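Local coordinates for genome polyprotein (Enterovirus A71, PDB 6HLW) that probably recruits host proteins to viral replication membranes, as the soluble region of non-structural protein 3A, at residues 12-16 with 28-34. Residues are numbered along the deposited sequence; the frame is centred on the assembly and turned at random.
Sequences IGDLL and CREQGWI
I12 and W33 meet because I12 sets CG1 anti to its carbonyl carbon (chi1 -61°) and extends it (chi2 165°), which carries CD1 across to the other segment. CD1 lies 3.7 Å from W33 CB. The other branch of I12, CG2, meets I34 CG2 at 4.0 Å. L15 has CG anti to its backbone N (chi1 177°), and its CD2 reaches the six-membered part of the indole, 4.0 Å from W33 CZ3. The L15 and W33 side chains run nearly perpendicular to each other. C28 SG touches a methyl of each leucine, 3.9 Å from L16 CD2 and 4.2 Å from L15 CD2. Helices 9-18 and 22-30 form a helical hairpin, as in the soluble domain of poliovirus 3A. Helix 22-30 ends in a Schellman motif, with G32 at positive phi. The chain then turns back, and W33 and I34 face helix 9-18. Q31 CB lies over one face of the W33 ring, near its periphery, and the ring of Y27 meets the indole nearly perpendicularly. L16 and I34 each also pack on an aromatic side chain from the chain of another protein.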
loop_
_atom_site.group_PDB
_atom_site.type_symbol
_atom_site.label_atom_id
_atom_site.label_comp_id
_atom_site.label_asym_id
_atom_site.label_seq_id
_atom_site.Cartn_x
_atom_site.Cartn_y
_atom_site.Cartn_z
ATOM N N ILE B 12 -6.554 -5.292 15.041
ATOM C CA ILE B 12 -5.968 -5.980 13.897
ATOM C C ILE B 12 -4.750 -5.215 13.395
ATOM O O ILE B 12 -3.752 -5.811 12.994
ATOM C CB ILE B 12 -6.985 -6.138 12.749
ATOM C CG1 ILE B 12 -8.183 -6.970 13.210
ATOM C CG2 ILE B 12 -6.333 -6.800 11.538
ATOM C CD1 ILE B 12 -9.385 -6.881 12.292
ATOM N N GLY B 13 -4.844 -3.890 13.419
ATOM C CA GLY B 13 -3.756 -3.039 12.978
ATOM C C GLY B 13 -2.551 -3.137 13.893
ATOM O O GLY B 13 -1.414 -3.235 13.429
ATOM N N ASP B 14 -2.798 -3.109 15.199
ATOM C CA ASP B 14 -1.724 -3.214 16.178
ATOM C C ASP B 14 -1.059 -4.583 16.087
ATOM O O ASP B 14 0.133 -4.722 16.363
ATOM C CB ASP B 14 -2.256 -2.976 17.592
ATOM C CG ASP B 14 -1.145 -2.851 18.620
ATOM O OD1 ASP B 14 -0.699 -3.892 19.147
ATOM O OD2 ASP B 14 -0.717 -1.711 18.899
ATOM N N LEU B 15 -1.836 -5.588 15.694
ATOM C CA LEU B 15 -1.313 -6.939 15.535
ATOM C C LEU B 15 -0.362 -7.013 14.347
ATOM O O LEU B 15 0.768 -7.480 14.474
ATOM C CB LEU B 15 -2.454 -7.943 15.356
ATOM C CG LEU B 15 -2.034 -9.396 15.106
ATOM C CD1 LEU B 15 -1.238 -9.943 16.283
ATOM C CD2 LEU B 15 -3.249 -10.265 14.831
ATOM N N LEU B 16 -0.828 -6.548 13.193
ATOM C CA LEU B 16 -0.021 -6.570 11.979
ATOM C C LEU B 16 1.201 -5.669 12.108
ATOM O O LEU B 16 2.250 -5.953 11.537
ATOM C CB LEU B 16 -0.859 -6.144 10.774
ATOM C CG LEU B 16 -1.957 -7.120 10.346
ATOM C CD1 LEU B 16 -2.867 -6.477 9.310
ATOM C CD2 LEU B 16 -1.353 -8.407 9.799
ATOM N N CYS B 28 -4.929 -13.645 9.284
ATOM C CA CYS B 28 -5.912 -12.568 9.335
ATOM C C CYS B 28 -6.883 -12.680 8.163
ATOM O O CYS B 28 -8.082 -12.443 8.311
ATOM C CB CYS B 28 -5.220 -11.203 9.320
ATOM S SG CYS B 28 -4.250 -10.825 10.805
ATOM N N ARG B 29 -6.352 -13.047 6.999
ATOM C CA ARG B 29 -7.160 -13.221 5.799
ATOM C C ARG B 29 -8.168 -14.350 5.990
ATOM O O ARG B 29 -9.358 -14.189 5.720
ATOM C CB ARG B 29 -6.262 -13.511 4.594
ATOM C CG ARG B 29 -6.994 -13.665 3.271
ATOM C CD ARG B 29 -6.146 -14.437 2.273
ATOM N NE ARG B 29 -6.819 -14.608 0.988
ATOM C CZ ARG B 29 -6.715 -13.769 -0.041
ATOM N NH1 ARG B 29 -5.961 -12.680 0.046
ATOM N NH2 ARG B 29 -7.370 -14.021 -1.166
ATOM N N GLU B 30 -7.676 -15.491 6.457
ATOM C CA GLU B 30 -8.510 -16.670 6.661
ATOM C C GLU B 30 -9.569 -16.427 7.730
ATOM O O GLU B 30 -10.668 -16.976 7.661
ATOM C CB GLU B 30 -7.640 -17.868 7.047
ATOM C CG GLU B 30 -6.749 -18.374 5.918
ATOM C CD GLU B 30 -5.649 -19.300 6.400
ATOM O OE1 GLU B 30 -5.572 -19.555 7.620
ATOM O OE2 GLU B 30 -4.860 -19.775 5.555
ATOM N N GLN B 31 -9.235 -15.598 8.712
ATOM C CA GLN B 31 -10.155 -15.288 9.800
ATOM C C GLN B 31 -11.125 -14.179 9.398
ATOM O O GLN B 31 -11.998 -13.797 10.179
ATOM C CB GLN B 31 -9.382 -14.878 11.055
ATOM C CG GLN B 31 -9.930 -15.468 12.346
ATOM C CD GLN B 31 -9.693 -16.961 12.455
ATOM O OE1 GLN B 31 -9.220 -17.599 11.515
ATOM N NE2 GLN B 31 -10.019 -17.527 13.612
ATOM N N GLY B 32 -10.964 -13.663 8.183
ATOM C CA GLY B 32 -11.825 -12.610 7.678
ATOM C C GLY B 32 -11.522 -11.252 8.283
ATOM O O GLY B 32 -12.252 -10.287 8.055
ATOM N N TRP B 33 -10.442 -11.174 9.055
ATOM C CA TRP B 33 -10.057 -9.932 9.715
ATOM C C TRP B 33 -9.633 -8.872 8.703
ATOM O O TRP B 33 -9.773 -7.674 8.955
ATOM C CB TRP B 33 -8.927 -10.194 10.714
ATOM C CG TRP B 33 -9.342 -11.049 11.876
ATOM C CD1 TRP B 33 -10.613 -11.398 12.227
ATOM C CD2 TRP B 33 -8.477 -11.667 12.838
ATOM N NE1 TRP B 33 -10.595 -12.191 13.347
ATOM C CE2 TRP B 33 -9.297 -12.371 13.743
ATOM C CE3 TRP B 33 -7.092 -11.691 13.023
ATOM C CZ2 TRP B 33 -8.777 -13.093 14.816
ATOM C CZ3 TRP B 33 -6.578 -12.408 14.089
ATOM C CH2 TRP B 33 -7.419 -13.099 14.971
ATOM N N ILE B 34 -9.114 -9.319 7.562
ATOM C CA ILE B 34 -8.752 -8.417 6.472
ATOM C C ILE B 34 -9.207 -8.997 5.137
ATOM O O ILE B 34 -9.028 -10.186 4.867
ATOM C CB ILE B 34 -7.231 -8.144 6.430
ATOM C CG1 ILE B 34 -6.440 -9.458 6.400
ATOM C CG2 ILE B 34 -6.822 -7.295 7.629
ATOM C CD1 ILE B 34 -4.940 -9.273 6.256
#